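Probable 3-hydroxyisobutyrate dehydrogenase (Pseudomonas aeruginosa, PDB 3OBB) catalyses the NAD-dependent oxidation of L-serine and methyl-L-serine, with low activity toward beta-hydroxyisobutyrate, and is possibly involved in serine catabolism. Local coordinates at residues E219-W224 with R285-V290; T91-C96 with L116-A121; R235-G240 with V289-F294. All coordinates share one frame; numbering follows the deposited sequence.

How the interactions relate
Interactions 1 and 3 form one packing region in the helical C-terminal part of the chain. Their centres lie about 6 Å apart, and they share V289 and V290. Two bonds tie them together: Y237 OH meets P223 O at 2.6 Å, and D286 N meets Y237 O at 2.8 Å. Interaction 2 lies in the NAD-binding Rossmann domain, across the chain's centre. Its centre is about 33 Å from that of interaction 1 and about 35 Å from that of interaction 3. Interaction 2 comes nearest to the cofactor site: the C96 side chain is about 4 Å from that of the NAD-binding residue M18. The D286 side chain of interaction 1 is about 9 Å from that of H13, another.

Interaction 1 (E219-W224 with R285-V290); sequences EVYNPW and RDFSVV
D286 OD1 is gripped by the hydroxyl of Y221 and by the backbone N of F241. The Y221 OH to D286 OD1 bond is short, at 2.5 Å, and the tyrosine is the donor. It reaches the oxygen on its syn side, 33° out of the carboxylate plane. The second oxygen, D286 OD2, accepts from S288 twice. S288 N comes from above the carboxylate plane at 2.9 Å from D286 OD2, which closes an Asx turn. S288 OG also donates to OD2, so both carboxylate oxygens are held and the group's rotation is fixed. CG of D286 stands opposite its own backbone N (chi1 171°), which turns the carboxylate to the edge of the Y221 ring.

F287 approaches the same ring from a different side. Its CZ sits over one face of Y221, near the rim, and F287 CE1 comes within 3.5 Å of Y221 CE2. The two ring planes are 51° apart, an oblique pairing. F287 also meets F241 edge-to-face.

P223 packs on S288, CB to CB at 3.9 Å. A water bridges the segments: it donates to N222 O and, at 2.8 Å, to S288 OG. N222 makes an Asx turn of its own, with OD1 accepting from W224 N.

Y221 OH also makes a weak hydrogen bond to an EPE buffer molecule, probably from the crystallisation liquor. M184 of helix 168-196 touches Y221, F287 and S288. The whole joins the loop after helix 216-220 to the Asx-turn and 3-10 segment that leads into helix 291-294, within the helical C-terminal domain of the HIBADH-related family.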
# COMPACT_ATOMS: atom_id res chain seq x y z
N GLU A 219 -17.42 5.57 16.41
CA GLU A 219 -18.70 5.66 17.14
C GLU A 219 -18.71 4.73 18.34
O GLU A 219 -19.29 5.04 19.35
CB GLU A 219 -19.88 5.30 16.22
CG GLU A 219 -20.14 6.31 15.12
CD GLU A 219 -20.82 7.56 15.65
OE1 GLU A 219 -20.54 8.67 15.15
OE2 GLU A 219 -21.65 7.45 16.55
N VAL A 220 -18.05 3.57 18.21
CA VAL A 220 -18.41 2.44 19.05
C VAL A 220 -17.20 1.60 19.42
O VAL A 220 -17.29 0.70 20.24
CB VAL A 220 -19.59 1.69 18.30
CG1 VAL A 220 -19.36 0.21 18.03
CG2 VAL A 220 -21.01 2.07 18.90
N TYR A 221 -16.03 1.90 18.86
CA TYR A 221 -14.92 0.95 18.99
C TYR A 221 -13.56 1.62 18.79
O TYR A 221 -12.76 1.20 17.93
CB TYR A 221 -15.10 -0.12 17.91
CG TYR A 221 -14.78 -1.53 18.28
CD1 TYR A 221 -15.82 -2.46 18.43
CD2 TYR A 221 -13.46 -1.96 18.43
CE1 TYR A 221 -15.56 -3.76 18.74
CE2 TYR A 221 -13.18 -3.28 18.76
CZ TYR A 221 -14.24 -4.19 18.88
OH TYR A 221 -14.01 -5.52 19.17
N ASN A 222 -13.30 2.66 19.57
CA ASN A 222 -12.12 3.49 19.33
C ASN A 222 -10.83 2.73 19.66
O ASN A 222 -10.74 2.15 20.74
CB ASN A 222 -12.25 4.81 20.11
CG ASN A 222 -11.13 5.79 19.75
OD1 ASN A 222 -9.93 5.51 20.03
ND2 ASN A 222 -11.48 6.90 19.06
N PRO A 223 -9.84 2.67 18.74
CA PRO A 223 -8.62 1.89 19.01
C PRO A 223 -7.59 2.47 19.99
O PRO A 223 -6.63 1.77 20.33
CB PRO A 223 -8.00 1.74 17.62
CG PRO A 223 -8.40 2.99 16.93
CD PRO A 223 -9.81 3.22 17.36
N TRP A 224 -7.79 3.70 20.46
CA TRP A 224 -6.84 4.39 21.37
C TRP A 224 -7.18 4.17 22.83
O TRP A 224 -8.29 4.50 23.25
CB TRP A 224 -6.79 5.90 21.10
CG TRP A 224 -5.55 6.53 21.71
CD1 TRP A 224 -5.43 7.03 22.97
CD2 TRP A 224 -4.28 6.69 21.09
NE1 TRP A 224 -4.16 7.52 23.17
CE2 TRP A 224 -3.42 7.29 22.03
CE3 TRP A 224 -3.76 6.34 19.84
CZ2 TRP A 224 -2.08 7.57 21.76
CZ3 TRP A 224 -2.42 6.62 19.57
CH2 TRP A 224 -1.60 7.22 20.53
N ARG A 285 -5.49 -11.10 20.21
CA ARG A 285 -5.92 -9.80 20.73
C ARG A 285 -7.10 -9.32 19.89
O ARG A 285 -7.32 -9.78 18.73
CB ARG A 285 -4.77 -8.77 20.76
CG ARG A 285 -3.55 -9.21 21.60
CD ARG A 285 -3.47 -8.44 22.94
NE ARG A 285 -2.14 -8.60 23.55
CZ ARG A 285 -1.50 -7.69 24.27
NH1 ARG A 285 -2.05 -6.50 24.51
NH2 ARG A 285 -0.29 -7.97 24.75
N ASP A 286 -7.87 -8.39 20.46
CA ASP A 286 -8.91 -7.74 19.68
C ASP A 286 -8.29 -7.04 18.46
O ASP A 286 -7.19 -6.48 18.55
CB ASP A 286 -9.65 -6.71 20.53
CG ASP A 286 -10.59 -5.86 19.68
OD1 ASP A 286 -11.65 -6.42 19.28
OD2 ASP A 286 -10.24 -4.67 19.38
N PHE A 287 -9.00 -7.05 17.32
CA PHE A 287 -8.42 -6.54 16.08
C PHE A 287 -8.01 -5.06 16.16
O PHE A 287 -7.19 -4.61 15.39
CB PHE A 287 -9.35 -6.80 14.87
CG PHE A 287 -10.59 -5.94 14.85
CD1 PHE A 287 -11.53 -6.00 15.89
CD2 PHE A 287 -10.80 -5.02 13.81
CE1 PHE A 287 -12.69 -5.19 15.87
CE2 PHE A 287 -11.94 -4.21 13.77
CZ PHE A 287 -12.89 -4.29 14.80
N SER A 288 -8.57 -4.28 17.10
CA SER A 288 -8.12 -2.88 17.25
C SER A 288 -6.68 -2.74 17.78
O SER A 288 -6.12 -1.64 17.80
CB SER A 288 -9.14 -2.01 18.03
OG SER A 288 -9.21 -2.34 19.40
N VAL A 289 -6.07 -3.86 18.16
CA VAL A 289 -4.64 -3.95 18.55
C VAL A 289 -3.72 -3.44 17.43
O VAL A 289 -2.53 -3.09 17.66
CB VAL A 289 -4.26 -5.39 18.98
CG1 VAL A 289 -4.04 -6.33 17.73
CG2 VAL A 289 -3.04 -5.38 19.88
N VAL A 290 -4.29 -3.30 16.23
CA VAL A 290 -3.58 -2.68 15.12
C VAL A 290 -3.03 -1.31 15.56
O VAL A 290 -2.03 -0.86 15.02
CB VAL A 290 -4.48 -2.63 13.84
CG1 VAL A 290 -5.55 -1.54 13.94
CG2 VAL A 290 -3.66 -2.51 12.56
O HOH W 1 -10.78 -0.77 21.04

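Interaction 2 (T91-C96 with L116-A121); sequences TLVLEC and LAMLDA
V93 and L119 lie on neighbouring parallel strands, 92-95 and 117-120, whose axes approach to 4.8 Å and run 15° apart. V93 N bonds A117 O at 2.8 Å and V93 O takes L119 N. E95 repeats the pattern, its N to L119 O and its O to A121 N.

On the face with V93, E95, M118 and D120, the selenomethionine crosses the valine. M118 bends at chi3 (-74°), which brings its CE to 3.5 Å from V93 CG1. On the other face L94 and L119 run alongside each other, and their CD1 atoms come within 4.0 Å. T91 CG2 meets L116 CD2 at 3.8 Å where the pair begins.

The carboxylate ends of E95 and D120 turn to other partners: E95 OE1 to S65 and S97, D120 to H108 of helix 101-112 and to the backbone of G167 and Q170. Helix 101-112 makes the crossover of this Rossmann beta-alpha-beta unit.

Backbone bonds and apolar packing thus carry the contact itself, while the buried carboxylates find hydrogen-bond donors beyond the two strands.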
# COMPACT_ATOMS: atom_id res chain seq x y z
N THR A 91 -36.40 -30.06 4.72
CA THR A 91 -35.69 -29.32 5.75
C THR A 91 -34.96 -28.08 5.21
O THR A 91 -34.36 -28.12 4.13
CB THR A 91 -34.74 -30.22 6.63
OG1 THR A 91 -34.03 -29.40 7.58
CG2 THR A 91 -33.70 -30.98 5.79
N LEU A 92 -35.07 -27.00 5.98
CA LEU A 92 -34.39 -25.71 5.76
C LEU A 92 -32.96 -25.74 6.28
O LEU A 92 -32.74 -26.11 7.43
CB LEU A 92 -35.12 -24.67 6.60
CG LEU A 92 -35.27 -23.20 6.25
CD1 LEU A 92 -35.53 -22.45 7.52
CD2 LEU A 92 -34.08 -22.63 5.50
N VAL A 93 -31.99 -25.34 5.45
CA VAL A 93 -30.61 -25.25 5.91
C VAL A 93 -30.18 -23.78 5.99
O VAL A 93 -30.31 -23.04 5.03
CB VAL A 93 -29.62 -26.04 5.02
CG1 VAL A 93 -28.22 -26.04 5.66
CG2 VAL A 93 -30.06 -27.45 4.81
N LEU A 94 -29.69 -23.38 7.17
CA LEU A 94 -29.10 -22.05 7.39
C LEU A 94 -27.60 -22.18 7.66
O LEU A 94 -27.21 -22.57 8.75
CB LEU A 94 -29.80 -21.36 8.58
CG LEU A 94 -31.17 -20.65 8.41
CD1 LEU A 94 -31.96 -21.15 7.21
CD2 LEU A 94 -32.06 -20.65 9.66
N GLU A 95 -26.77 -21.90 6.66
CA GLU A 95 -25.33 -21.96 6.82
C GLU A 95 -24.75 -20.53 7.13
O GLU A 95 -24.66 -19.66 6.22
CB GLU A 95 -24.68 -22.61 5.60
CG GLU A 95 -23.40 -23.37 5.89
CD GLU A 95 -22.43 -22.58 6.81
OE1 GLU A 95 -22.22 -22.98 7.99
OE2 GLU A 95 -21.89 -21.56 6.33
N CYS A 96 -24.36 -20.34 8.39
CA CYS A 96 -24.12 -19.01 9.00
C CYS A 96 -22.67 -18.76 9.32
O CYS A 96 -22.34 -17.74 9.93
CB CYS A 96 -24.90 -18.83 10.30
SG CYS A 96 -26.66 -19.01 10.13
N LEU A 116 -33.16 -29.15 -1.43
CA LEU A 116 -33.18 -28.44 -0.15
C LEU A 116 -33.22 -26.93 -0.29
O LEU A 116 -32.57 -26.36 -1.15
CB LEU A 116 -32.02 -28.86 0.73
CG LEU A 116 -31.91 -30.34 1.14
CD1 LEU A 116 -30.55 -30.54 1.77
CD2 LEU A 116 -33.03 -30.79 2.07
N ALA A 117 -34.01 -26.28 0.57
CA ALA A 117 -33.96 -24.82 0.73
C ALA A 117 -32.80 -24.43 1.65
O ALA A 117 -32.83 -24.72 2.85
CB ALA A 117 -35.27 -24.32 1.29
N MSE A 118 -31.79 -23.77 1.07
CA MSE A 118 -30.62 -23.30 1.80
C MSE A 118 -30.41 -21.79 1.69
O MSE A 118 -30.64 -21.19 0.65
CB MSE A 118 -29.35 -24.03 1.33
CG MSE A 118 -28.06 -23.40 1.89
SE MSE A 118 -26.44 -24.34 1.36
CE MSE A 118 -26.61 -25.87 2.51
N LEU A 119 -29.97 -21.20 2.80
CA LEU A 119 -29.53 -19.81 2.83
C LEU A 119 -28.08 -19.75 3.33
O LEU A 119 -27.69 -20.53 4.21
CB LEU A 119 -30.41 -19.00 3.78
CG LEU A 119 -31.90 -18.90 3.48
CD1 LEU A 119 -32.58 -18.16 4.62
CD2 LEU A 119 -32.16 -18.22 2.12
N ASP A 120 -27.29 -18.85 2.76
CA ASP A 120 -26.06 -18.41 3.43
C ASP A 120 -26.43 -17.16 4.23
O ASP A 120 -26.96 -16.19 3.70
CB ASP A 120 -24.87 -18.20 2.46
CG ASP A 120 -25.18 -17.22 1.30
OD1 ASP A 120 -25.87 -17.57 0.32
OD2 ASP A 120 -24.68 -16.09 1.35
N ALA A 121 -26.20 -17.21 5.53
CA ALA A 121 -26.61 -16.14 6.39
C ALA A 121 -25.53 -15.85 7.46
O ALA A 121 -25.78 -16.02 8.68
CB ALA A 121 -27.95 -16.44 7.03

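Interaction 3 (R235-G240 with V289-F294); sequences RDYSGG and VVQKLF. With ACT (acetate ion), chain D.
The Y237 ring lies with one face over the backbone of V289. V289 CA stands 3.8 Å from the centroid of the Y237 ring, over the face and displaced toward the rim, a CH-pi contact. The V289 side chain lies aslant to the tyrosine, and V289 CG2 reaches Y237 CG at 3.8 Å. The V289 rotamer swings CG2 away from its backbone N and up to the ring.

At the far end of the ring, Y237 OH touches the stem of Q291, 3.2 Å from Q291 CB. Q291 then bends at chi2 (63°), and its amide leaves the tyrosine to bond A188 O on helix 168-196. The amide plane is turned 56° from the ring. The hydroxyl itself has polar partners in P223 O and Q298 NE2.

This contact joins the loop before helix 243-260 to the start of helix 291-294, in the all-helical C-terminal domain shared with the 6-phosphogluconate dehydrogenase relatives. D236 and Y237 both adopt left-handed helical backbone angles in that loop.

K292 and Y237 run alongside each other in opposing senses, with K292 CE 4.0 Å from Y237 CD1. K292 NZ bonds Q298 OE1. D236 OD1 is 4.2 Å from K292 NZ, too far apart for a salt bridge, though the opposite charges probably attract. D236 OD1 also has a long, weak ion pair with R285 NH1.

Within the loop, R235 O accepts from both S238 N and S238 OG, the latter at 3.0 Å. An acetate, probably from the crystallisation liquor, sits beside G240 N and near the R235 guanidinium.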
# COMPACT_ATOMS: atom_id res chain seq x y z
N ARG A 235 -8.57 -2.12 27.80
CA ARG A 235 -8.23 -3.29 28.63
C ARG A 235 -7.22 -4.13 27.87
O ARG A 235 -7.32 -5.38 27.80
CB ARG A 235 -9.48 -4.10 28.98
CG ARG A 235 -10.29 -4.52 27.76
CD ARG A 235 -11.58 -5.25 28.16
NE ARG A 235 -12.18 -5.93 27.00
CZ ARG A 235 -13.12 -5.42 26.23
NH1 ARG A 235 -13.62 -4.20 26.43
NH2 ARG A 235 -13.57 -6.15 25.23
N ASP A 236 -6.24 -3.44 27.28
CA ASP A 236 -5.10 -4.09 26.67
C ASP A 236 -5.49 -5.01 25.51
O ASP A 236 -4.87 -6.07 25.31
CB ASP A 236 -4.36 -4.90 27.74
CG ASP A 236 -2.92 -4.45 27.91
OD1 ASP A 236 -2.22 -4.31 26.85
OD2 ASP A 236 -2.54 -4.19 29.09
N TYR A 237 -6.52 -4.63 24.77
CA TYR A 237 -6.95 -5.40 23.61
C TYR A 237 -7.27 -6.86 23.94
O TYR A 237 -7.13 -7.70 23.08
CB TYR A 237 -5.89 -5.29 22.49
CG TYR A 237 -5.61 -3.83 22.16
CD1 TYR A 237 -4.54 -3.18 22.73
CD2 TYR A 237 -6.48 -3.10 21.35
CE1 TYR A 237 -4.29 -1.84 22.49
CE2 TYR A 237 -6.23 -1.74 21.07
CZ TYR A 237 -5.12 -1.13 21.65
OH TYR A 237 -4.84 0.20 21.42
N SER A 238 -7.75 -7.16 25.15
CA SER A 238 -8.26 -8.52 25.45
C SER A 238 -9.71 -8.63 24.97
O SER A 238 -10.45 -7.64 25.00
CB SER A 238 -8.21 -8.80 26.95
OG SER A 238 -9.00 -7.82 27.64
N GLY A 239 -10.11 -9.82 24.55
CA GLY A 239 -11.47 -10.11 24.13
C GLY A 239 -11.79 -9.49 22.79
O GLY A 239 -10.90 -9.37 21.94
N GLY A 240 -13.04 -9.06 22.60
CA GLY A 240 -13.49 -8.47 21.34
C GLY A 240 -13.45 -9.43 20.16
O GLY A 240 -13.98 -10.52 20.21
N VAL A 289 -6.07 -3.86 18.16
CA VAL A 289 -4.64 -3.95 18.55
C VAL A 289 -3.72 -3.44 17.43
O VAL A 289 -2.53 -3.09 17.66
CB VAL A 289 -4.26 -5.39 18.98
CG1 VAL A 289 -4.04 -6.33 17.73
CG2 VAL A 289 -3.04 -5.38 19.88
N VAL A 290 -4.29 -3.30 16.23
CA VAL A 290 -3.58 -2.68 15.12
C VAL A 290 -3.03 -1.31 15.56
O VAL A 290 -2.03 -0.86 15.02
CB VAL A 290 -4.48 -2.63 13.84
CG1 VAL A 290 -5.55 -1.54 13.94
CG2 VAL A 290 -3.66 -2.51 12.56
N GLN A 291 -3.69 -0.67 16.54
CA GLN A 291 -3.21 0.59 17.15
C GLN A 291 -1.72 0.54 17.52
O GLN A 291 -1.03 1.53 17.39
CB GLN A 291 -4.05 0.98 18.40
CG GLN A 291 -3.80 2.44 18.92
CD GLN A 291 -4.19 3.50 17.90
OE1 GLN A 291 -5.34 3.94 17.85
NE2 GLN A 291 -3.24 3.93 17.08
N LYS A 292 -1.24 -0.61 17.98
CA LYS A 292 0.13 -0.79 18.45
C LYS A 292 1.19 -0.59 17.35
O LYS A 292 2.34 -0.18 17.62
CB LYS A 292 0.27 -2.19 19.04
CG LYS A 292 -0.47 -2.40 20.37
CD LYS A 292 0.15 -3.58 21.12
CE LYS A 292 -0.60 -3.92 22.40
NZ LYS A 292 -0.12 -2.94 23.43
N LEU A 293 0.82 -0.91 16.11
CA LEU A 293 1.69 -0.57 14.98
C LEU A 293 2.09 0.92 14.96
O LEU A 293 3.24 1.27 14.65
CB LEU A 293 1.02 -0.94 13.65
CG LEU A 293 0.86 -2.44 13.35
CD1 LEU A 293 0.32 -2.61 11.93
CD2 LEU A 293 2.20 -3.16 13.51
N PHE A 294 1.16 1.79 15.37
CA PHE A 294 1.35 3.25 15.25
C PHE A 294 1.71 3.98 16.53
O PHE A 294 2.23 5.10 16.46
CB PHE A 294 0.09 3.89 14.66
CG PHE A 294 -0.41 3.17 13.45
CD1 PHE A 294 -1.55 2.37 13.53
CD2 PHE A 294 0.27 3.26 12.25
CE1 PHE A 294 -2.02 1.70 12.43
CE2 PHE A 294 -0.18 2.58 11.13
CZ PHE A 294 -1.33 1.79 11.22
C ACT D . -15.57 -8.91 24.79
O ACT D . -14.39 -9.31 24.70
OXT ACT D . -15.88 -8.46 25.91
CH3 ACT D . -16.56 -8.96 23.66